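Local coordinates for protein beta-1,3-glucanosyltransferase (Rhizomucor miehei CAU432, PDB 4WTP) that belongs to glycoside hydrolase family 17, whose members are built around a beta/alpha barrel, at residues Leu183-Phe188 and Val219-Thr224; Val134-Asp139 and Ala166-Lys171. All coordinates share one frame; numbering follows the deposited sequence. Where two conformers were deposited one is given.

In the fold
From the N terminus the chain lays down the parallel strands of a beta/alpha barrel in order. Contact 2 closes first: after strand 125-132 the loop 134-139 is met by 166-171, at the end of strand 163-167, with helix 142-156 in the intervening chain. Contact 1 follows in series, neither nested nor crossed, and closes the next unit but one as 183-188 pairs with 219-224 after the return through helix 196-212. The two meet in one sheet, where D167 N and O probably hydrogen-bond to M184 O and N186 N. Contact 1 is buried strand pairing; contact 2 ties the end of strand 163-167 and the turn after it to the loop following strand 125-132.

Contact 1 (Leu183-Phe188 and Val219-Thr224); sequences LMMNAF and VKISET
L183-N186 and V219-E223 are paired as buried parallel strands, neighbours in the barrel sheet: K220 N donates almost straight to L183 O (2.8 Å), and M185 N donates to K220 O. Between M185 and N186 the register slips by one residue, a beta bulge, where M185 O takes S222 N from above its carbonyl plane and E223 N only weakly. The bulge turns S222 toward the other strand. With chi1 at 39°, its small hydroxyl lies between the backbone N and carbonyl carbon and donates to N186 OD1 at 2.6 Å. Helix 196-212 links the strands in a beta-alpha-beta unit and covers the apolar face carrying L183, M185, V219 and I221; there M185 CE meets I221 CD1 at 4.1 Å. On the other face the amide of N186 stacks on the carboxylate of E223, their planes 8° apart, and a water donates to both N186 OD1 and E223 OE2; S132 and E133 take N186 ND2. K220 reaches away to a salt bridge with D260. At the pairing's C-terminal end, E223 OE1 sits in plane at the F188 ring edge, 3.4 Å from CE1, T224 CA lies over one face, and T224 OG1 donates to A187 O.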
ATOM      1  N   LEU A 183       6.444 -10.937  -1.491  1.00 10.83           N
ATOM      2  CA  LEU A 183       5.032 -10.833  -1.842  1.00 10.38           C
ATOM      3  C   LEU A 183       4.392  -9.764  -0.988  1.00 10.02           C
ATOM      4  O   LEU A 183       4.792  -9.572   0.167  1.00 10.05           O
ATOM      5  CB  LEU A 183       4.338 -12.156  -1.552  1.00 10.16           C
ATOM      6  CG  LEU A 183       4.680 -13.411  -2.360  1.00  9.67           C
ATOM      7  CD1 LEU A 183       6.077 -13.917  -2.060  1.00 11.48           C
ATOM      8  CD2 LEU A 183       3.654 -14.494  -2.128  1.00 10.67           C
ATOM      9  N   MET A 184       3.373  -9.091  -1.526  1.00  9.62           N
ATOM     10  CA  MET A 184       2.601  -8.169  -0.693  1.00 10.16           C
ATOM     11  C   MET A 184       1.111  -8.431  -0.862  1.00 10.08           C
ATOM     12  O   MET A 184       0.572  -8.443  -1.977  1.00 10.40           O
ATOM     13  CB  MET A 184       2.885  -6.706  -1.036  1.00 10.75           C
ATOM     14  CG  MET A 184       4.346  -6.293  -0.964  1.00 11.02           C
ATOM     15  SD  MET A 184       4.639  -4.447  -0.894  1.00 12.08           S
ATOM     16  CE  MET A 184       4.456  -4.184   0.896  1.00 14.16           C
ATOM     17  N   MET A 185       0.441  -8.638   0.245  1.00  9.32           N
ATOM     18  CA  MET A 185      -0.994  -8.895   0.259  1.00  8.76           C
ATOM     19  C   MET A 185      -1.863  -7.661   0.429  1.00  8.74           C
ATOM     20  O   MET A 185      -1.642  -6.860   1.278  1.00  9.26           O
ATOM     21  CB  MET A 185      -1.293  -9.834   1.416  1.00 20.00           C
ATOM     22  CG  MET A 185      -2.760 -10.317   1.485  1.00 20.00           C
ATOM     23  SD  MET A 185      -3.215 -11.461   2.905  1.00 20.00           S
ATOM     24  CE  MET A 185      -3.128 -10.338   4.369  1.00 20.00           C
ATOM     25  N   ASN A 186      -2.895  -7.586  -0.398  1.00  8.79           N
ATOM     26  CA  ASN A 186      -3.977  -6.609  -0.157  1.00  9.33           C
ATOM     27  C   ASN A 186      -5.130  -7.417   0.379  1.00  9.43           C
ATOM     28  O   ASN A 186      -5.543  -8.401  -0.263  1.00 10.58           O
ATOM     29  CB  ASN A 186      -4.468  -5.990  -1.464  1.00 10.57           C
ATOM     30  CG  ASN A 186      -3.428  -5.172  -2.199  1.00 11.88           C
ATOM     31  OD1 ASN A 186      -2.450  -4.701  -1.648  1.00 11.60           O
ATOM     32  ND2 ASN A 186      -3.699  -4.940  -3.469  1.00 13.66           N
ATOM     33  N   ALA A 187      -5.686  -7.032   1.520  1.00 10.32           N
ATOM     34  CA  ALA A 187      -6.844  -7.762   2.050  1.00 10.34           C
ATOM     35  C   ALA A 187      -7.677  -6.823   2.880  1.00 10.28           C
ATOM     36  O   ALA A 187      -7.144  -6.145   3.771  1.00 12.10           O
ATOM     37  CB  ALA A 187      -6.390  -8.951   2.900  1.00 11.55           C
ATOM     38  N   PHE A 188      -8.985  -6.836   2.660  1.00 10.99           N
ATOM     39  CA  PHE A 188      -9.916  -6.047   3.443  1.00 10.89           C
ATOM     40  C   PHE A 188     -11.072  -6.898   3.918  1.00 11.06           C
ATOM     41  O   PHE A 188     -12.074  -7.050   3.191  1.00 12.01           O
ATOM     42  CB  PHE A 188     -10.487  -4.912   2.601  1.00 11.11           C
ATOM     43  CG  PHE A 188      -9.475  -3.846   2.246  1.00 10.52           C
ATOM     44  CD1 PHE A 188      -8.643  -4.014   1.125  1.00 12.49           C
ATOM     45  CD2 PHE A 188      -9.378  -2.663   3.004  1.00 10.26           C
ATOM     46  CE1 PHE A 188      -7.714  -3.039   0.784  1.00 12.24           C
ATOM     47  CE2 PHE A 188      -8.455  -1.674   2.648  1.00 11.25           C
ATOM     48  CZ  PHE A 188      -7.625  -1.876   1.549  1.00 10.53           C
ATOM     49  N   VAL A 219       6.746 -12.299   3.094  1.00 10.83           N
ATOM     50  CA  VAL A 219       5.412 -11.821   2.809  1.00 10.33           C
ATOM     51  C   VAL A 219       5.118 -10.584   3.657  1.00  9.71           C
ATOM     52  O   VAL A 219       5.199 -10.625   4.883  1.00 11.20           O
ATOM     53  CB  VAL A 219       4.327 -12.906   3.099  1.00  9.88           C
ATOM     54  CG1 VAL A 219       2.966 -12.360   2.738  1.00 12.03           C
ATOM     55  CG2 VAL A 219       4.606 -14.177   2.278  1.00 11.10           C
ATOM     56  N   LYS A 220       4.763  -9.486   2.997  0.51  9.30           N
ATOM     57  CA  LYS A 220       4.387  -8.253   3.662  0.51  9.44           C
ATOM     58  C   LYS A 220       2.926  -7.964   3.322  0.51  9.12           C
ATOM     59  O   LYS A 220       2.322  -8.630   2.477  0.51  9.76           O
ATOM     60  CB  LYS A 220       5.306  -7.108   3.204  0.51 10.13           C
ATOM     61  CG  LYS A 220       6.785  -7.436   3.377  0.51 10.81           C
ATOM     62  CD  LYS A 220       7.683  -6.247   3.083  0.51 12.23           C
ATOM     63  CE  LYS A 220       9.139  -6.645   3.201  0.51 14.64           C
ATOM     64  NZ  LYS A 220       9.864  -5.583   3.941  0.51 16.67           N
ATOM     65  N   ILE A 221       2.355  -6.975   3.994  1.00  9.32           N
ATOM     66  CA  ILE A 221       0.965  -6.564   3.721  1.00  9.02           C
ATOM     67  C   ILE A 221       0.997  -5.190   3.071  1.00  8.96           C
ATOM     68  O   ILE A 221       1.422  -4.220   3.695  1.00 10.05           O
ATOM     69  CB  ILE A 221       0.093  -6.624   4.989  1.00  8.74           C
ATOM     70  CG1 ILE A 221       0.074  -8.061   5.544  1.00  9.93           C
ATOM     71  CG2 ILE A 221      -1.318  -6.124   4.695  1.00  9.57           C
ATOM     72  CD1 ILE A 221      -0.685  -8.211   6.851  1.00 11.36           C
ATOM     73  N   SER A 222       0.543  -5.089   1.824  0.59  8.36           N
ATOM     74  CA  SER A 222       0.564  -3.809   1.126  0.59  8.90           C
ATOM     75  C   SER A 222      -0.656  -2.939   1.397  0.59  8.72           C
ATOM     76  O   SER A 222      -0.566  -1.729   1.249  0.59  8.88           O
ATOM     77  CB  SER A 222       0.741  -4.019  -0.369  0.59  9.53           C
ATOM     78  OG  SER A 222      -0.007  -5.148  -0.753  0.59  9.21           O
ATOM     79  N   GLU A 223      -1.778  -3.550   1.780  1.00  8.55           N
ATOM     80  CA  GLU A 223      -2.983  -2.761   2.091  1.00  9.91           C
ATOM     81  C   GLU A 223      -3.903  -3.532   3.014  1.00  8.75           C
ATOM     82  O   GLU A 223      -4.239  -4.714   2.741  1.00 10.11           O
ATOM     83  CB  GLU A 223      -3.844  -2.447   0.851  1.00 11.42           C
ATOM     84  CG  GLU A 223      -3.274  -1.612  -0.258  1.00 12.83           C
ATOM     85  CD  GLU A 223      -4.196  -1.578  -1.449  1.00 15.86           C
ATOM     86  OE1 GLU A 223      -5.243  -2.237  -1.439  1.00 18.28           O
ATOM     87  OE2 GLU A 223      -3.854  -0.956  -2.441  1.00 20.90           O
ATOM     88  N   THR A 224      -4.382  -2.838   4.056  1.00  9.22           N
ATOM     89  CA  THR A 224      -5.603  -3.218   4.760  1.00  8.89           C
ATOM     90  C   THR A 224      -6.036  -1.986   5.552  1.00  8.91           C
ATOM     91  O   THR A 224      -5.217  -1.110   5.853  1.00  8.83           O
ATOM     92  CB  THR A 224      -5.418  -4.417   5.698  1.00  8.85           C
ATOM     93  OG1 THR A 224      -6.719  -4.881   6.058  1.00  9.60           O
ATOM     94  CG2 THR A 224      -4.692  -4.023   6.990  1.00 10.64           C
TER
HETATM   95  O   HOH W   1      -1.386  -2.420  -2.973  1.00 16.68           O

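Contact 2 (Val134-Asp139 and Ala166-Lys171); sequences VLYRGD and ADVYYK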
ATOM      1  N   VAL A 134      -3.383  -6.936 -10.287  1.00 13.09           N
ATOM      2  CA  VAL A 134      -3.354  -7.204 -11.734  1.00 13.60           C
ATOM      3  C   VAL A 134      -4.072  -8.513 -12.087  1.00 14.85           C
ATOM      4  O   VAL A 134      -4.854  -8.557 -13.045  1.00 15.02           O
ATOM      5  CB  VAL A 134      -1.911  -7.219 -12.259  1.00 14.12           C
ATOM      6  CG1 VAL A 134      -1.842  -7.692 -13.715  1.00 15.05           C
ATOM      7  CG2 VAL A 134      -1.304  -5.832 -12.103  1.00 15.53           C
ATOM      8  N   LEU A 135      -3.785  -9.573 -11.328  1.00 14.84           N
ATOM      9  CA  LEU A 135      -4.426 -10.860 -11.554  1.00 15.04           C
ATOM     10  C   LEU A 135      -5.857 -10.909 -11.009  1.00 14.67           C
ATOM     11  O   LEU A 135      -6.739 -11.497 -11.644  1.00 17.08           O
ATOM     12  CB  LEU A 135      -3.581 -11.994 -11.000  1.00 15.44           C
ATOM     13  CG  LEU A 135      -2.200 -12.151 -11.633  1.00 16.21           C
ATOM     14  CD1 LEU A 135      -1.506 -13.350 -11.003  1.00 16.97           C
ATOM     15  CD2 LEU A 135      -2.273 -12.336 -13.150  1.00 16.61           C
ATOM     16  N   TYR A 136      -6.118 -10.249  -9.878  1.00 14.33           N
ATOM     17  CA  TYR A 136      -7.518 -10.138  -9.424  1.00 14.04           C
ATOM     18  C   TYR A 136      -8.407  -9.529 -10.520  1.00 16.17           C
ATOM     19  O   TYR A 136      -9.506 -10.035 -10.792  1.00 16.93           O
ATOM     20  CB  TYR A 136      -7.619  -9.319  -8.136  1.00 14.77           C
ATOM     21  CG  TYR A 136      -9.046  -8.961  -7.804  1.00 16.52           C
ATOM     22  CD1 TYR A 136      -9.907  -9.894  -7.221  1.00 17.76           C
ATOM     23  CD2 TYR A 136      -9.549  -7.707  -8.137  1.00 17.32           C
ATOM     24  CE1 TYR A 136     -11.226  -9.573  -6.940  1.00 21.96           C
ATOM     25  CE2 TYR A 136     -10.874  -7.374  -7.873  1.00 20.48           C
ATOM     26  CZ  TYR A 136     -11.696  -8.315  -7.268  1.00 20.34           C
ATOM     27  OH  TYR A 136     -13.000  -8.017  -6.987  1.00 25.97           O
ATOM     28  N   ARG A 137      -7.927  -8.460 -11.158  1.00 15.07           N
ATOM     29  CA  ARG A 137      -8.691  -7.767 -12.214  1.00 16.12           C
ATOM     30  C   ARG A 137      -8.691  -8.469 -13.554  1.00 17.13           C
ATOM     31  O   ARG A 137      -9.476  -8.108 -14.463  1.00 17.86           O
ATOM     32  CB  ARG A 137      -8.200  -6.328 -12.429  1.00 15.57           C
ATOM     33  CG  ARG A 137      -8.574  -5.381 -11.311  1.00 16.32           C
ATOM     34  CD  ARG A 137      -8.297  -3.919 -11.663  1.00 15.56           C
ATOM     35  NE  ARG A 137      -6.895  -3.774 -12.054  1.00 16.42           N
ATOM     36  CZ  ARG A 137      -5.927  -3.516 -11.185  1.00 15.68           C
ATOM     37  NH1 ARG A 137      -6.229  -3.326  -9.901  1.00 15.87           N
ATOM     38  NH2 ARG A 137      -4.663  -3.441 -11.601  1.00 16.35           N
ATOM     39  N   GLY A 138      -7.814  -9.449 -13.718  1.00 16.42           N
ATOM     40  CA  GLY A 138      -7.726 -10.141 -15.018  1.00 18.00           C
ATOM     41  C   GLY A 138      -7.097  -9.281 -16.099  1.00 17.30           C
ATOM     42  O   GLY A 138      -7.438  -9.417 -17.253  1.00 19.06           O
ATOM     43  N   ASP A 139      -6.164  -8.382 -15.741  1.00 16.72           N
ATOM     44  CA  ASP A 139      -5.554  -7.474 -16.708  1.00 17.48           C
ATOM     45  C   ASP A 139      -4.584  -8.196 -17.641  1.00 17.66           C
ATOM     46  O   ASP A 139      -4.356  -7.741 -18.752  1.00 19.51           O
ATOM     47  CB  ASP A 139      -4.862  -6.301 -16.008  1.00 19.13           C
ATOM     48  CG  ASP A 139      -5.850  -5.384 -15.338  1.00 20.35           C
ATOM     49  OD1 ASP A 139      -6.973  -5.251 -15.864  1.00 21.05           O
ATOM     50  OD2 ASP A 139      -5.508  -4.826 -14.297  1.00 20.34           O
ATOM     51  N   ALA A 166       1.599  -6.828  -5.600  1.00 10.15           N
ATOM     52  CA  ALA A 166       0.540  -6.834  -4.587  1.00  9.47           C
ATOM     53  C   ALA A 166      -0.725  -7.438  -5.182  1.00  9.61           C
ATOM     54  O   ALA A 166      -1.090  -7.096  -6.309  1.00 10.94           O
ATOM     55  CB  ALA A 166       0.244  -5.397  -4.142  1.00 10.11           C
ATOM     56  N   ASP A 167      -1.363  -8.341  -4.448  1.00  9.89           N
ATOM     57  CA  ASP A 167      -2.624  -8.901  -4.919  1.00 11.13           C
ATOM     58  C   ASP A 167      -3.384  -9.487  -3.762  1.00 10.53           C
ATOM     59  O   ASP A 167      -2.896  -9.502  -2.636  1.00 10.62           O
ATOM     60  CB  ASP A 167      -2.398  -9.930  -6.053  1.00 12.44           C
ATOM     61  CG  ASP A 167      -3.493  -9.862  -7.135  1.00 14.28           C
ATOM     62  OD1 ASP A 167      -4.666  -9.695  -6.793  1.00 14.19           O
ATOM     63  OD2 ASP A 167      -3.180  -9.923  -8.348  1.00 16.15           O
ATOM     64  N   VAL A 168      -4.569 -10.017  -4.051  1.00 11.26           N
ATOM     65  CA  VAL A 168      -5.399 -10.642  -3.036  1.00 11.05           C
ATOM     66  C   VAL A 168      -4.852 -12.004  -2.670  1.00 11.31           C
ATOM     67  O   VAL A 168      -3.974 -12.546  -3.371  1.00 12.29           O
ATOM     68  CB  VAL A 168      -6.867 -10.739  -3.487  1.00 12.70           C
ATOM     69  CG1 VAL A 168      -7.402  -9.346  -3.716  1.00 13.34           C
ATOM     70  CG2 VAL A 168      -7.006 -11.600  -4.735  1.00 13.25           C
ATOM     71  N   TYR A 169      -5.345 -12.571  -1.576  1.00 11.01           N
ATOM     72  CA  TYR A 169      -4.627 -13.680  -0.954  1.00 12.71           C
ATOM     73  C   TYR A 169      -4.580 -14.961  -1.787  1.00 14.34           C
ATOM     74  O   TYR A 169      -3.691 -15.796  -1.575  1.00 16.73           O
ATOM     75  CB  TYR A 169      -5.147 -13.959   0.449  1.00 13.98           C
ATOM     76  CG  TYR A 169      -6.525 -14.592   0.517  1.00 14.44           C
ATOM     77  CD1 TYR A 169      -6.680 -15.986   0.490  1.00 16.85           C
ATOM     78  CD2 TYR A 169      -7.659 -13.794   0.638  1.00 14.78           C
ATOM     79  CE1 TYR A 169      -7.947 -16.558   0.564  1.00 19.49           C
ATOM     80  CE2 TYR A 169      -8.928 -14.353   0.704  1.00 16.51           C
ATOM     81  CZ  TYR A 169      -9.056 -15.734   0.664  1.00 19.78           C
ATOM     82  OH  TYR A 169     -10.304 -16.295   0.747  1.00 24.38           O
ATOM     83  N   TYR A 170      -5.513 -15.080  -2.733  1.00 14.07           N
ATOM     84  CA  TYR A 170      -5.626 -16.271  -3.574  1.00 14.92           C
ATOM     85  C   TYR A 170      -5.068 -16.049  -4.999  1.00 16.45           C
ATOM     86  O   TYR A 170      -5.330 -16.858  -5.896  1.00 17.92           O
ATOM     87  CB  TYR A 170      -7.099 -16.722  -3.589  1.00 15.38           C
ATOM     88  CG  TYR A 170      -8.083 -15.637  -3.973  1.00 16.34           C
ATOM     89  CD1 TYR A 170      -8.640 -14.780  -3.009  1.00 16.21           C
ATOM     90  CD2 TYR A 170      -8.475 -15.475  -5.295  1.00 16.53           C
ATOM     91  CE1 TYR A 170      -9.544 -13.793  -3.363  1.00 16.72           C
ATOM     92  CE2 TYR A 170      -9.365 -14.479  -5.665  1.00 17.27           C
ATOM     93  CZ  TYR A 170      -9.922 -13.658  -4.698  1.00 17.03           C
ATOM     94  OH  TYR A 170     -10.802 -12.669  -5.068  1.00 19.75           O
ATOM     95  N   LYS A 171      -4.328 -14.965  -5.236  1.00 13.86           N
ATOM     96  CA  LYS A 171      -3.776 -14.651  -6.569  1.00 15.14           C
ATOM     97  C   LYS A 171      -2.242 -14.514  -6.580  1.00 16.15           C
ATOM     98  O   LYS A 171      -1.675 -13.536  -7.070  1.00 16.73           O
ATOM     99  CB  LYS A 171      -4.391 -13.367  -7.090  1.00 16.21           C
ATOM    100  CG  LYS A 171      -5.816 -13.509  -7.568  1.00 16.89           C
ATOM    101  CD  LYS A 171      -5.930 -14.507  -8.705  1.00 18.29           C
ATOM    102  CE  LYS A 171      -7.321 -14.427  -9.284  1.00 20.94           C
ATOM    103  NZ  LYS A 171      -7.462 -15.358 -10.432  1.00 25.25           N
TER
HETATM  104  O   HOH W   2      -0.476  -7.311  -9.150  1.00 17.78           O
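The carboxylate of D167 meets the backbone of L135 and Y136, in a loop with helical backbone angles. Its OD2 accepts a weak bond from L135 N (3.1 Å), and Y136 N is shared weakly between OD2 and OD1. A short acidic side chain suits this place because its oxygens can face several N-H groups at once. Beside it, V168 CG2 packs on Y136 CB at 4.1 Å, and Y170 OH approaches the edge of the Y136 ring, near its plane and 3.6 Å from CD1. K171 runs its methylene chain along this loop, CD on L135 CB and CE 3.8 Å from L135 O; a bend at chi2 (-60°) helps bring the chain there. Further out, D167 OD1 uses its anti lone pair to take V168 N (2.8 Å), which helps to hold the carboxylate's orientation. The type I turn V168-K171 carries Y170 and K171 to the loop, with V168 CG2 over a face of the Y170 ring. A water joins V134 N to A166 O. Since the direct bonds are all weak, the join probably relies on their sum and on apolar packing, while the converging N-H groups would tend to stabilise negative charge on D167.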